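Local coordinates for bromodomain adjacent to zinc finger domain protein 2B (Homo sapiens, PDB 4QF3) that probably reads the N-terminal tail of histone H3 through its zinc-binding PHD finger, as part of a chromatin-associated regulator of transcription, at residues E19-C27 with I43-C53. Residues are numbered along the deposited sequence; the frame is centred on the assembly and turned at random.
Sequences ELLLLCDGC and IPDGDWFCPAC. With ZN (zinc ion), chain D.
The indole of W48 carries L22 on one face, with CD1 3.7 Å above the middle of the ring system and CB making a CH-pi contact with the five-membered ring; the backbone N of C50 lies over the far face, nearer its margin. Along the rim, level with the ring, sit the carbonyl carbon of L23 and a water that L22 O holds and NE1 reaches weakly. With chi1 at 179°, W48 turns its ring away from its own backbone N and lays a face against L22, whose other methyl, CD2, rests against the ring carbon P44 CD. L20 CD2 and I43 CD1 pack tightly, at 3.4 Å. The F49 ring is approached obliquely by D25 CB, 3.5 Å from CE1. D25 N gives a nearly straight bond to W48 O (2.8 Å, 169° at the hydrogen). D25 OD2 lies 3.3 Å from D47 OD1; a water donating to D47 OD2 and, over a longer distance, to D25 OD1 probably eases their repulsion. Were W48 an alanine, L22 would probably lose its aromatic cover and a gap open between it and the C50 backbone. C24, C27, C50 and C53 bind the zinc in this Cys4 site of the PHD finger. C24 SG also accepts from C50 N (3.2 Å) and, at longer range, C27 N, and C50 SG from C53 N at the helix start, N-H bonds that probably temper the thiolate charge and stiffen the metal site joining the two segments.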
ATOM      1  N   GLU A  19       3.720  -9.167  -3.421  1.00 24.67           N
ATOM      2  CA  GLU A  19       2.810  -9.764  -2.431  1.00 26.79           C
ATOM      3  C   GLU A  19       2.732  -8.904  -1.167  1.00 26.44           C
ATOM      4  O   GLU A  19       1.715  -8.881  -0.458  1.00 27.26           O
ATOM      5  CB  GLU A  19       3.279 -11.181  -2.062  1.00 34.69           C
ATOM      6  CG  GLU A  19       2.507 -11.826  -0.917  1.00 38.32           C
ATOM      7  CD  GLU A  19       2.620 -13.350  -0.933  1.00 34.12           C
ATOM      8  OE1 GLU A  19       2.045 -13.934  -1.873  1.00 44.62           O
ATOM      9  OE2 GLU A  19       3.283 -13.916  -0.041  1.00 56.79           O
ATOM     10  N   LEU A  20       3.818  -8.169  -0.906  1.00 25.43           N
ATOM     11  CA  LEU A  20       3.941  -7.345   0.290  1.00 20.09           C
ATOM     12  C   LEU A  20       3.688  -5.855  -0.002  1.00 17.66           C
ATOM     13  O   LEU A  20       3.678  -5.030   0.931  1.00 18.81           O
ATOM     14  CB  LEU A  20       5.331  -7.509   0.914  1.00 20.82           C
ATOM     15  CG  LEU A  20       5.665  -8.956   1.358  1.00 23.84           C
ATOM     16  CD1 LEU A  20       7.108  -9.002   1.851  1.00 24.74           C
ATOM     17  CD2 LEU A  20       4.700  -9.505   2.399  1.00 26.06           C
ATOM     18  N   LEU A  21       3.505  -5.524  -1.270  1.00 18.11           N
ATOM     19  CA  LEU A  21       3.235  -4.164  -1.657  1.00 18.77           C
ATOM     20  C   LEU A  21       1.719  -3.961  -1.628  1.00 19.81           C
ATOM     21  O   LEU A  21       0.967  -4.305  -2.564  1.00 21.28           O
ATOM     22  CB  LEU A  21       3.881  -3.886  -3.025  1.00 21.09           C
ATOM     23  CG  LEU A  21       3.636  -2.525  -3.634  1.00 26.41           C
ATOM     24  CD1 LEU A  21       4.181  -1.457  -2.730  1.00 26.68           C
ATOM     25  CD2 LEU A  21       4.333  -2.458  -4.998  1.00 29.74           C
ATOM     26  N   LEU A  22       1.278  -3.420  -0.509  1.00 17.52           N
ATOM     27  CA  LEU A  22      -0.163  -3.187  -0.252  1.00 15.64           C
ATOM     28  C   LEU A  22      -0.767  -2.047  -1.053  1.00 17.06           C
ATOM     29  O   LEU A  22      -0.256  -0.918  -0.964  1.00 21.98           O
ATOM     30  CB  LEU A  22      -0.389  -2.972   1.254  1.00 15.82           C
ATOM     31  CG  LEU A  22       0.219  -4.008   2.185  1.00 17.20           C
ATOM     32  CD1 LEU A  22      -0.254  -3.645   3.569  1.00 18.08           C
ATOM     33  CD2 LEU A  22      -0.102  -5.461   1.822  1.00 18.07           C
ATOM     34  N   LEU A  23      -1.810  -2.347  -1.816  1.00 20.81           N
ATOM     35  CA  LEU A  23      -2.413  -1.384  -2.716  1.00 21.86           C
ATOM     36  C   LEU A  23      -3.722  -0.987  -2.117  1.00 18.16           C
ATOM     37  O   LEU A  23      -4.598  -1.850  -1.838  1.00 23.16           O
ATOM     38  CB  LEU A  23      -2.628  -1.980  -4.115  1.00 28.93           C
ATOM     39  CG  LEU A  23      -1.460  -2.803  -4.664  1.00 55.56           C
ATOM     40  CD1 LEU A  23      -1.817  -3.506  -5.975  1.00 58.49           C
ATOM     41  CD2 LEU A  23      -0.238  -1.907  -4.818  1.00 61.62           C
ATOM     42  N   CYS A  24      -3.885   0.315  -1.943  1.00 20.13           N
ATOM     43  CA  CYS A  24      -5.050   0.877  -1.273  1.00 19.54           C
ATOM     44  C   CYS A  24      -6.260   0.884  -2.201  1.00 23.20           C
ATOM     45  O   CYS A  24      -6.182   1.438  -3.291  1.00 25.70           O
ATOM     46  CB  CYS A  24      -4.826   2.282  -0.737  1.00 20.39           C
ATOM     47  SG  CYS A  24      -6.279   2.950   0.143  1.00 20.58           S
ATOM     48  N   ASP A  25      -7.367   0.325  -1.719  1.00 20.11           N
ATOM     49  CA  ASP A  25      -8.589   0.273  -2.540  1.00 30.43           C
ATOM     50  C   ASP A  25      -9.208   1.648  -2.650  1.00 32.29           C
ATOM     51  O   ASP A  25      -9.982   1.913  -3.589  1.00 31.55           O
ATOM     52  CB  ASP A  25      -9.608  -0.668  -1.922  1.00 25.33           C
ATOM     53  CG  ASP A  25      -9.690  -1.959  -2.641  1.00 59.97           C
ATOM     54  OD1 ASP A  25     -10.554  -2.064  -3.536  1.00 72.21           O
ATOM     55  OD2 ASP A  25      -8.880  -2.844  -2.326  1.00 65.72           O
ATOM     56  N   GLY A  26      -8.903   2.512  -1.686  1.00 27.29           N
ATOM     57  CA  GLY A  26      -9.418   3.877  -1.669  1.00 30.60           C
ATOM     58  C   GLY A  26      -8.772   4.797  -2.670  1.00 42.95           C
ATOM     59  O   GLY A  26      -9.458   5.385  -3.519  1.00 43.60           O
ATOM     60  N   CYS A  27      -7.455   4.934  -2.563  1.00 26.04           N
ATOM     61  CA  CYS A  27      -6.674   5.912  -3.314  1.00 26.07           C
ATOM     62  C   CYS A  27      -5.672   5.351  -4.311  1.00 28.82           C
ATOM     63  O   CYS A  27      -4.986   6.132  -4.999  1.00 34.77           O
ATOM     64  CB  CYS A  27      -5.889   6.804  -2.359  1.00 27.66           C
ATOM     65  SG  CYS A  27      -4.586   5.934  -1.424  1.00 23.95           S
ATOM     66  N   ILE A  43      -0.130 -10.037   6.475  1.00 25.85           N
ATOM     67  CA  ILE A  43      -0.553  -9.731   5.113  1.00 24.78           C
ATOM     68  C   ILE A  43      -2.083  -9.777   5.078  1.00 25.60           C
ATOM     69  O   ILE A  43      -2.705 -10.810   5.454  1.00 24.73           O
ATOM     70  CB  ILE A  43       0.063 -10.688   4.082  1.00 30.40           C
ATOM     71  CG1 ILE A  43       1.605 -10.598   4.120  1.00 37.77           C
ATOM     72  CG2 ILE A  43      -0.410 -10.364   2.677  1.00 29.89           C
ATOM     73  CD1 ILE A  43       2.312 -11.735   3.410  1.00 40.26           C
ATOM     74  N   PRO A  44      -2.712  -8.662   4.668  1.00 19.17           N
ATOM     75  CA  PRO A  44      -4.137  -8.613   4.627  1.00 20.57           C
ATOM     76  C   PRO A  44      -4.724  -9.714   3.743  1.00 24.14           C
ATOM     77  O   PRO A  44      -4.247  -9.943   2.609  1.00 23.15           O
ATOM     78  CB  PRO A  44      -4.441  -7.229   4.043  1.00 21.18           C
ATOM     79  CG  PRO A  44      -3.270  -6.370   4.395  1.00 23.66           C
ATOM     80  CD  PRO A  44      -2.103  -7.325   4.369  1.00 22.45           C
ATOM     81  N   ASP A  45      -5.728 -10.398   4.286  1.00 22.03           N
ATOM     82  CA  ASP A  45      -6.378 -11.487   3.563  1.00 21.95           C
ATOM     83  C   ASP A  45      -7.329 -11.033   2.477  1.00 25.75           C
ATOM     84  O   ASP A  45      -7.636 -11.792   1.516  1.00 24.17           O
ATOM     85  CB  ASP A  45      -7.139 -12.312   4.614  1.00 23.81           C
ATOM     86  CG  ASP A  45      -7.645 -13.598   4.121  1.00 30.87           C
ATOM     87  OD1 ASP A  45      -6.821 -14.415   3.633  1.00 29.51           O
ATOM     88  OD2 ASP A  45      -8.878 -13.818   4.285  1.00 29.02           O
ATOM     89  N   GLY A  46      -7.800  -9.793   2.616  1.00 24.76           N
ATOM     90  CA  GLY A  46      -8.732  -9.188   1.663  1.00 22.77           C
ATOM     91  C   GLY A  46      -8.237  -7.889   1.077  1.00 18.58           C
ATOM     92  O   GLY A  46      -7.096  -7.796   0.629  1.00 22.34           O
ATOM     93  N   ASP A  47      -9.078  -6.866   1.131  1.00 24.81           N
ATOM     94  CA  ASP A  47      -8.692  -5.554   0.578  1.00 21.36           C
ATOM     95  C   ASP A  47      -7.937  -4.779   1.618  1.00 20.47           C
ATOM     96  O   ASP A  47      -8.000  -5.075   2.817  1.00 20.59           O
ATOM     97  CB  ASP A  47      -9.923  -4.803   0.243  1.00 20.81           C
ATOM     98  CG  ASP A  47     -10.705  -5.491  -0.854  1.00 24.78           C
ATOM     99  OD1 ASP A  47     -10.095  -5.857  -1.918  1.00 20.55           O
ATOM    100  OD2 ASP A  47     -11.908  -5.617  -0.612  1.00 30.48           O
ATOM    101  N   TRP A  48      -7.198  -3.800   1.116  1.00 23.29           N
ATOM    102  CA  TRP A  48      -6.429  -2.883   1.979  1.00 17.63           C
ATOM    103  C   TRP A  48      -6.912  -1.429   1.835  1.00 18.41           C
ATOM    104  O   TRP A  48      -7.210  -1.018   0.734  1.00 22.37           O
ATOM    105  CB  TRP A  48      -4.971  -2.991   1.584  1.00 20.74           C
ATOM    106  CG  TRP A  48      -4.085  -2.102   2.358  1.00 18.85           C
ATOM    107  CD1 TRP A  48      -3.364  -1.055   1.860  1.00 23.70           C
ATOM    108  CD2 TRP A  48      -3.834  -2.143   3.756  1.00 18.53           C
ATOM    109  NE1 TRP A  48      -2.668  -0.458   2.865  1.00 21.44           N
ATOM    110  CE2 TRP A  48      -2.937  -1.095   4.044  1.00 18.69           C
ATOM    111  CE3 TRP A  48      -4.281  -2.941   4.790  1.00 19.83           C
ATOM    112  CZ2 TRP A  48      -2.456  -0.852   5.312  1.00 18.69           C
ATOM    113  CZ3 TRP A  48      -3.775  -2.717   6.060  1.00 21.61           C
ATOM    114  CH2 TRP A  48      -2.920  -1.637   6.319  1.00 19.07           C
ATOM    115  N   PHE A  49      -7.046  -0.727   2.965  1.00 19.69           N
ATOM    116  CA  PHE A  49      -7.237   0.729   2.976  1.00 19.43           C
ATOM    117  C   PHE A  49      -6.121   1.316   3.803  1.00 21.28           C
ATOM    118  O   PHE A  49      -5.869   0.863   4.966  1.00 21.64           O
ATOM    119  CB  PHE A  49      -8.619   1.046   3.566  1.00 23.13           C
ATOM    120  CG  PHE A  49      -9.745   0.640   2.656  1.00 24.60           C
ATOM    121  CD1 PHE A  49     -10.113   1.468   1.607  1.00 27.85           C
ATOM    122  CD2 PHE A  49     -10.380  -0.594   2.822  1.00 29.72           C
ATOM    123  CE1 PHE A  49     -11.115   1.069   0.721  1.00 33.14           C
ATOM    124  CE2 PHE A  49     -11.383  -0.987   1.940  1.00 26.74           C
ATOM    125  CZ  PHE A  49     -11.743  -0.156   0.911  1.00 27.17           C
ATOM    126  N   CYS A  50      -5.460   2.303   3.209  1.00 18.05           N
ATOM    127  CA  CYS A  50      -4.220   2.835   3.778  1.00 21.09           C
ATOM    128  C   CYS A  50      -4.548   3.754   4.953  1.00 21.86           C
ATOM    129  O   CYS A  50      -5.673   4.190   5.171  1.00 20.56           O
ATOM    130  CB  CYS A  50      -3.378   3.590   2.748  1.00 20.65           C
ATOM    131  SG  CYS A  50      -4.035   5.215   2.340  1.00 20.32           S
ATOM    132  N   PRO A  51      -3.530   4.061   5.767  1.00 21.71           N
ATOM    133  CA  PRO A  51      -3.845   4.813   6.959  1.00 19.76           C
ATOM    134  C   PRO A  51      -4.396   6.228   6.663  1.00 20.39           C
ATOM    135  O   PRO A  51      -5.151   6.774   7.443  1.00 19.42           O
ATOM    136  CB  PRO A  51      -2.470   4.871   7.675  1.00 24.17           C
ATOM    137  CG  PRO A  51      -1.733   3.692   7.197  1.00 24.36           C
ATOM    138  CD  PRO A  51      -2.152   3.535   5.766  1.00 22.09           C
ATOM    139  N   ALA A  52      -3.971   6.812   5.549  1.00 21.22           N
ATOM    140  CA  ALA A  52      -4.457   8.165   5.196  1.00 22.70           C
ATOM    141  C   ALA A  52      -5.945   8.100   4.888  1.00 21.62           C
ATOM    142  O   ALA A  52      -6.724   8.931   5.344  1.00 20.93           O
ATOM    143  CB  ALA A  52      -3.690   8.727   4.017  1.00 22.52           C
ATOM    144  N   CYS A  53      -6.346   7.058   4.149  1.00 20.47           N
ATOM    145  CA  CYS A  53      -7.769   6.900   3.830  1.00 18.81           C
ATOM    146  C   CYS A  53      -8.622   6.586   5.036  1.00 22.49           C
ATOM    147  O   CYS A  53      -9.672   7.141   5.190  1.00 22.84           O
ATOM    148  CB  CYS A  53      -7.970   5.853   2.749  1.00 20.06           C
ATOM    149  SG  CYS A  53      -7.472   6.378   1.078  1.00 23.08           S
TER
HETATM  150 ZN    ZN D2002      -5.562   5.136   0.542  1.00 21.94          ZN
HETATM  151  O   HOH W   1      -1.432   1.445   0.376  1.00 29.87           O
HETATM  152  O   HOH W   2      -6.487  -3.958  -1.807  1.00 28.21           O
HETATM  153  O   HOH W   3     -12.864  -4.359  -3.002  1.00 31.62           O